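PDB 5HPZ: water-soluble chlorophyll protein from Brassicaceae, which binds chlorophyll in a water-soluble tetramer built on the Kunitz-type beta-trefoil fold, and may, like its relatives, inhibit endopeptidases. Local coordinates for residues Phe60-Val65 with Thr74-Asn79; Ile78-Arg83 with Ser122-Glu127. All blocks are in the same frame, centred on the assembly; numbering follows the deposited sequence.

Contact 1. Residues Phe60-Val65 with Thr74-Asn79; sequences FGYEPV and TSTTIN
F60 packs on I78 where two antiparallel strands of the Kunitz-type beta-trefoil, 58-62 and 78-82, pair at one end of their ladder. The F60 ring approaches the I78 side chain obliquely, with CD1 of F60 3.6 Å from CD1 of I78; F171 meets the same ring edge-to-face. G61 and N79 form a hydrogen-bonded pair: G61 N donates to N79 O at 3.2 Å, and N79 N returns a bond to G61 O at 2.9 Å. Y62 and I78 follow as a non-hydrogen-bonded pair, their side chains diverging from CA atoms 4.2 Å apart. With CG beside the backbone N (chi1 -70°), the tyrosine ring swings back so that CE1 of Y62 comes to 3.8 Å from CG2 of T76, while its hydroxyl bonds to the backbone N of Y73. Beyond the strand, E63 N reaches T77 O in a nearly straight bond of 3.2 Å (173° at the hydrogen), approaching from above the carbonyl plane. The aliphatic part of E63 lies against the N79 amide, CB of E63 3.5 Å from OD1 of N79, whose ND2 is hydrogen-bonded to S122 O. At P64, preceded by a cis peptide bond, the chain turns away, and CD of P64 packs 3.6 Å from OG1 of T77.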
loop_
_atom_site.group_PDB
_atom_site.type_symbol
_atom_site.label_atom_id
_atom_site.label_comp_id
_atom_site.label_asym_id
_atom_site.label_seq_id
_atom_site.Cartn_x
_atom_site.Cartn_y
_atom_site.Cartn_z
ATOM N N PHE A 60 -4.174 11.011 28.556
ATOM C CA PHE A 60 -5.565 11.134 28.982
ATOM C C PHE A 60 -5.833 12.555 29.533
ATOM O O PHE A 60 -5.009 13.130 30.283
ATOM C CB PHE A 60 -5.797 10.138 30.105
ATOM C CG PHE A 60 -5.259 8.761 29.811
ATOM C CD1 PHE A 60 -5.902 7.938 28.908
ATOM C CD2 PHE A 60 -4.097 8.321 30.381
ATOM C CE1 PHE A 60 -5.406 6.671 28.627
ATOM C CE2 PHE A 60 -3.618 7.048 30.124
ATOM C CZ PHE A 60 -4.280 6.222 29.235
ATOM N N GLY A 61 -6.972 13.109 29.172
ATOM C CA GLY A 61 -7.396 14.420 29.700
ATOM C C GLY A 61 -8.873 14.365 30.055
ATOM O O GLY A 61 -9.666 13.751 29.349
ATOM N N TYR A 62 -9.246 15.038 31.139
ATOM C CA TYR A 62 -10.626 15.038 31.587
ATOM C C TYR A 62 -11.480 15.822 30.660
ATOM O O TYR A 62 -11.059 16.820 30.113
ATOM C CB TYR A 62 -10.771 15.628 32.986
ATOM C CG TYR A 62 -10.200 14.752 34.080
ATOM C CD1 TYR A 62 -10.825 13.548 34.450
ATOM C CD2 TYR A 62 -9.027 15.133 34.766
ATOM C CE1 TYR A 62 -10.293 12.755 35.464
ATOM C CE2 TYR A 62 -8.483 14.343 35.766
ATOM C CZ TYR A 62 -9.116 13.152 36.127
ATOM O OH TYR A 62 -8.543 12.376 37.155
ATOM N N GLU A 63 -12.703 15.357 30.508
ATOM C CA GLU A 63 -13.691 16.040 29.737
ATOM C C GLU A 63 -14.985 15.438 30.234
ATOM O O GLU A 63 -15.128 14.195 30.213
ATOM C CB GLU A 63 -13.511 15.781 28.234
ATOM C CG GLU A 63 -14.725 16.180 27.388
ATOM C CD GLU A 63 -15.005 17.660 27.432
ATOM O OE1 GLU A 63 -14.018 18.463 27.460
ATOM O OE2 GLU A 63 -16.212 17.999 27.437
ATOM N N PRO A 64 -15.890 16.275 30.752
ATOM C CA PRO A 64 -15.622 17.713 30.970
ATOM C C PRO A 64 -14.595 17.919 32.079
ATOM O O PRO A 64 -14.099 16.927 32.673
ATOM C CB PRO A 64 -16.993 18.301 31.368
ATOM C CG PRO A 64 -17.919 17.133 31.553
ATOM C CD PRO A 64 -17.317 15.924 30.861
ATOM N N VAL A 65 -14.179 19.169 32.252
ATOM C CA VAL A 65 -13.911 19.753 33.589
ATOM C C VAL A 65 -12.845 19.094 34.492
ATOM O O VAL A 65 -11.729 18.834 34.063
ATOM C CB VAL A 65 -15.296 19.983 34.339
ATOM C CG1 VAL A 65 -15.894 18.700 34.964
ATOM C CG2 VAL A 65 -15.247 21.141 35.353
ATOM N N THR A 74 -10.442 6.532 38.003
ATOM C CA THR A 74 -11.415 5.638 37.402
ATOM C C THR A 74 -12.782 6.270 37.314
ATOM O O THR A 74 -13.044 7.277 37.942
ATOM C CB THR A 74 -11.554 4.328 38.199
ATOM O OG1 THR A 74 -11.758 4.616 39.586
ATOM C CG2 THR A 74 -10.282 3.498 38.059
ATOM N N SER A 75 -13.628 5.676 36.483
ATOM C CA SER A 75 -15.045 5.941 36.462
ATOM C C SER A 75 -15.315 7.414 36.171
ATOM O O SER A 75 -16.354 7.970 36.547
ATOM C CB SER A 75 -15.708 5.520 37.800
ATOM O OG SER A 75 -15.427 4.166 38.205
ATOM N N THR A 76 -14.397 8.059 35.476
ATOM C CA THR A 76 -14.539 9.486 35.237
ATOM C C THR A 76 -14.201 9.715 33.749
ATOM O O THR A 76 -13.165 9.183 33.265
ATOM C CB THR A 76 -13.604 10.316 36.176
ATOM O OG1 THR A 76 -13.647 9.824 37.545
ATOM C CG2 THR A 76 -13.967 11.821 36.128
ATOM N N THR A 77 -15.052 10.476 33.035
ATOM C CA THR A 77 -14.906 10.607 31.569
ATOM C C THR A 77 -13.675 11.413 31.171
ATOM O O THR A 77 -13.372 12.464 31.736
ATOM C CB THR A 77 -16.130 11.186 30.859
ATOM O OG1 THR A 77 -16.402 12.512 31.335
ATOM C CG2 THR A 77 -17.307 10.274 31.065
ATOM N N ILE A 78 -12.933 10.844 30.234
ATOM C CA ILE A 78 -11.764 11.435 29.700
ATOM C C ILE A 78 -11.871 11.293 28.179
ATOM O O ILE A 78 -12.686 10.505 27.668
ATOM C CB ILE A 78 -10.491 10.710 30.196
ATOM C CG1 ILE A 78 -10.536 9.211 29.821
ATOM C CG2 ILE A 78 -10.345 10.828 31.704
ATOM C CD1 ILE A 78 -9.241 8.473 30.083
ATOM N N ASN A 79 -11.031 12.064 27.497
ATOM C CA ASN A 79 -10.632 11.803 26.105
ATOM C C ASN A 79 -9.320 11.061 26.147
ATOM O O ASN A 79 -8.517 11.211 27.096
ATOM C CB ASN A 79 -10.464 13.095 25.281
ATOM C CG ASN A 79 -11.738 13.943 25.207
ATOM O OD1 ASN A 79 -11.660 15.159 25.313
ATOM N ND2 ASN A 79 -12.901 13.314 25.017
#

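Contact 2. Residues Ile78-Arg83 with Ser122-Glu127; sequences INIEFR and SLFKIE
I80 reaches F124 where strand 78-82 crosses the start of strand 124-128, a junction in the buried interior of the beta-trefoil. The short strand axes stand 93° apart and approach to 6.2 Å, which is consistent with a single antiparallel bridge, I78 with F124, instead of a continuous ladder. Its two bonds are both 2.9 Å, I78 N to F124 O and F124 N to I78 O.

From CB, the I80 side chain heads for the other strand. CG1, anti to the carbonyl carbon (chi1 -57°), carries the chain on, extended, to CD1. There CD1 of I80 lies over one face of the F124 ring, closest to CG of F124 at 3.6 Å, the side chains crossing at about a right angle; this is a CH-pi contact, 4.0 Å from CD1 to the ring centroid and 29° off the normal. W97 touches both I80 and F124, extending this apolar cluster. Nearby, CD1 of I78 meets CD1 of I126 at 3.8 Å, again at about a right angle.

Polar bonds tie the S122 end. N79 ND2 donates to S122 O at 3.1 Å, with the acceptor near the amide plane while the donor stands well above the S122 carbonyl plane, and also bonds to R117 O. A leucine in place of N79 would probably leave S122 O without its amide donor and R117 O without this bond. A water links strand 78-82 to the turn at S122: it accepts from I80 N at 2.7 Å and probably donates to S122 O, 2.8 Å away.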
loop_
_atom_site.group_PDB
_atom_site.type_symbol
_atom_site.label_atom_id
_atom_site.label_comp_id
_atom_site.label_asym_id
_atom_site.label_seq_id
_atom_site.Cartn_x
_atom_site.Cartn_y
_atom_site.Cartn_z
ATOM N N ILE A 78 -12.933 10.844 30.234
ATOM C CA ILE A 78 -11.764 11.435 29.700
ATOM C C ILE A 78 -11.871 11.293 28.179
ATOM O O ILE A 78 -12.686 10.505 27.668
ATOM C CB ILE A 78 -10.491 10.710 30.196
ATOM C CG1 ILE A 78 -10.536 9.211 29.821
ATOM C CG2 ILE A 78 -10.345 10.828 31.704
ATOM C CD1 ILE A 78 -9.241 8.473 30.083
ATOM N N ASN A 79 -11.031 12.064 27.497
ATOM C CA ASN A 79 -10.632 11.803 26.105
ATOM C C ASN A 79 -9.320 11.061 26.147
ATOM O O ASN A 79 -8.517 11.211 27.096
ATOM C CB ASN A 79 -10.464 13.095 25.281
ATOM C CG ASN A 79 -11.738 13.943 25.207
ATOM O OD1 ASN A 79 -11.660 15.159 25.313
ATOM N ND2 ASN A 79 -12.901 13.314 25.017
ATOM N N ILE A 80 -9.112 10.230 25.124
ATOM C CA ILE A 80 -7.843 9.514 24.945
ATOM C C ILE A 80 -7.265 9.958 23.610
ATOM O O ILE A 80 -7.937 9.920 22.586
ATOM C CB ILE A 80 -8.061 7.998 24.934
ATOM C CG1 ILE A 80 -8.750 7.555 26.227
ATOM C CG2 ILE A 80 -6.759 7.265 24.711
ATOM C CD1 ILE A 80 -9.201 6.100 26.203
ATOM N N GLU A 81 -6.024 10.401 23.624
ATOM C CA GLU A 81 -5.445 10.900 22.396
ATOM C C GLU A 81 -4.092 10.337 22.136
ATOM O O GLU A 81 -3.186 10.220 23.017
ATOM C CB GLU A 81 -5.463 12.444 22.303
ATOM C CG GLU A 81 -5.000 13.278 23.494
ATOM C CD GLU A 81 -4.686 14.725 23.072
ATOM O OE1 GLU A 81 -5.280 15.220 22.084
ATOM O OE2 GLU A 81 -3.809 15.353 23.704
ATOM N N PHE A 82 -3.934 9.982 20.893
ATOM C CA PHE A 82 -2.644 9.563 20.461
ATOM C C PHE A 82 -1.703 10.781 20.462
ATOM O O PHE A 82 -2.115 11.873 20.102
ATOM C CB PHE A 82 -2.759 8.908 19.090
ATOM C CG PHE A 82 -3.099 7.412 19.160
ATOM C CD1 PHE A 82 -2.262 6.517 19.863
ATOM C CD2 PHE A 82 -4.206 6.909 18.525
ATOM C CE1 PHE A 82 -2.554 5.145 19.929
ATOM C CE2 PHE A 82 -4.486 5.537 18.544
ATOM C CZ PHE A 82 -3.660 4.662 19.244
ATOM N N ARG A 83 -0.463 10.543 20.883
ATOM C CA ARG A 83 0.593 11.546 20.902
ATOM C C ARG A 83 1.730 11.192 19.961
ATOM O O ARG A 83 2.528 10.282 20.226
ATOM C CB ARG A 83 1.110 11.736 22.339
ATOM C CG ARG A 83 0.092 12.362 23.333
ATOM C CD ARG A 83 -0.729 13.547 22.802
ATOM N N SER A 122 -16.526 10.438 21.998
ATOM C CA SER A 122 -15.130 10.508 22.304
ATOM C C SER A 122 -14.843 10.291 23.751
ATOM O O SER A 122 -13.679 10.436 24.147
ATOM C CB SER A 122 -14.580 11.866 21.886
ATOM O OG SER A 122 -14.809 12.081 20.504
ATOM N N LEU A 123 -15.866 9.998 24.550
ATOM C CA LEU A 123 -15.684 9.909 26.020
ATOM C C LEU A 123 -15.509 8.444 26.513
ATOM O O LEU A 123 -16.319 7.576 26.193
ATOM C CB LEU A 123 -16.902 10.478 26.748
ATOM C CG LEU A 123 -17.277 11.946 26.550
ATOM C CD1 LEU A 123 -18.338 12.355 27.573
ATOM C CD2 LEU A 123 -16.067 12.831 26.660
ATOM N N PHE A 124 -14.448 8.219 27.282
ATOM C CA PHE A 124 -14.119 6.948 27.816
ATOM C C PHE A 124 -14.048 7.036 29.304
ATOM O O PHE A 124 -13.828 8.112 29.832
ATOM C CB PHE A 124 -12.758 6.510 27.278
ATOM C CG PHE A 124 -12.778 6.264 25.812
ATOM C CD1 PHE A 124 -12.814 7.349 24.922
ATOM C CD2 PHE A 124 -12.789 4.963 25.302
ATOM C CE1 PHE A 124 -12.879 7.138 23.546
ATOM C CE2 PHE A 124 -12.890 4.744 23.929
ATOM C CZ PHE A 124 -12.925 5.828 23.052
ATOM N N LYS A 125 -14.188 5.896 29.971
ATOM C CA LYS A 125 -13.810 5.772 31.372
ATOM C C LYS A 125 -12.878 4.598 31.523
ATOM O O LYS A 125 -13.055 3.578 30.842
ATOM C CB LYS A 125 -15.031 5.478 32.223
ATOM C CG LYS A 125 -16.121 6.526 32.104
ATOM C CD LYS A 125 -17.324 6.090 32.926
ATOM C CE LYS A 125 -18.302 7.236 33.090
ATOM N NZ LYS A 125 -19.557 6.791 33.730
ATOM N N ILE A 126 -11.904 4.753 32.415
ATOM C CA ILE A 126 -11.025 3.683 32.784
ATOM C C ILE A 126 -11.641 3.009 33.996
ATOM O O ILE A 126 -12.049 3.717 34.911
ATOM C CB ILE A 126 -9.634 4.212 33.115
ATOM C CG1 ILE A 126 -9.074 4.970 31.892
ATOM C CG2 ILE A 126 -8.743 3.063 33.561
ATOM C CD1 ILE A 126 -7.771 5.697 32.142
ATOM N N GLU A 127 -11.754 1.680 34.000
ATOM C CA GLU A 127 -12.298 0.967 35.178
ATOM C C GLU A 127 -11.366 -0.161 35.611
ATOM O O GLU A 127 -10.647 -0.751 34.785
ATOM C CB GLU A 127 -13.700 0.399 34.946
ATOM C CG GLU A 127 -14.757 1.338 34.402
ATOM C CD GLU A 127 -15.280 2.341 35.441
ATOM O OE1 GLU A 127 -14.838 2.294 36.611
ATOM O OE2 GLU A 127 -16.100 3.210 35.085
HETATM O O HOH W 1 -11.029 10.484 23.287
#

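Overall arrangement
Contacts 1 and 2 lie about 7 Å apart between centres and share I78 and N79, so strand 78-82 belongs to both. Along the chain, 60-65 comes first, then 74-79 after eight intervening residues, running directly into 78-83; 122-127 follows much later. Contact 1 joins neighbouring strands of a two-stranded sheet, whereas contact 2 carries strand 78-82 across to 124-128, an outermost strand of the four-stranded sheet. The two contacts also touch directly: S75 N lies 3.0 Å from I126 O, a probable hydrogen bond. Together they connect two sheets of the trefoil by packing within the fold; the I80 side chain, about 14 Å from a bound 13'2-hydroxyl-chlorophyll a, does not touch the pigment.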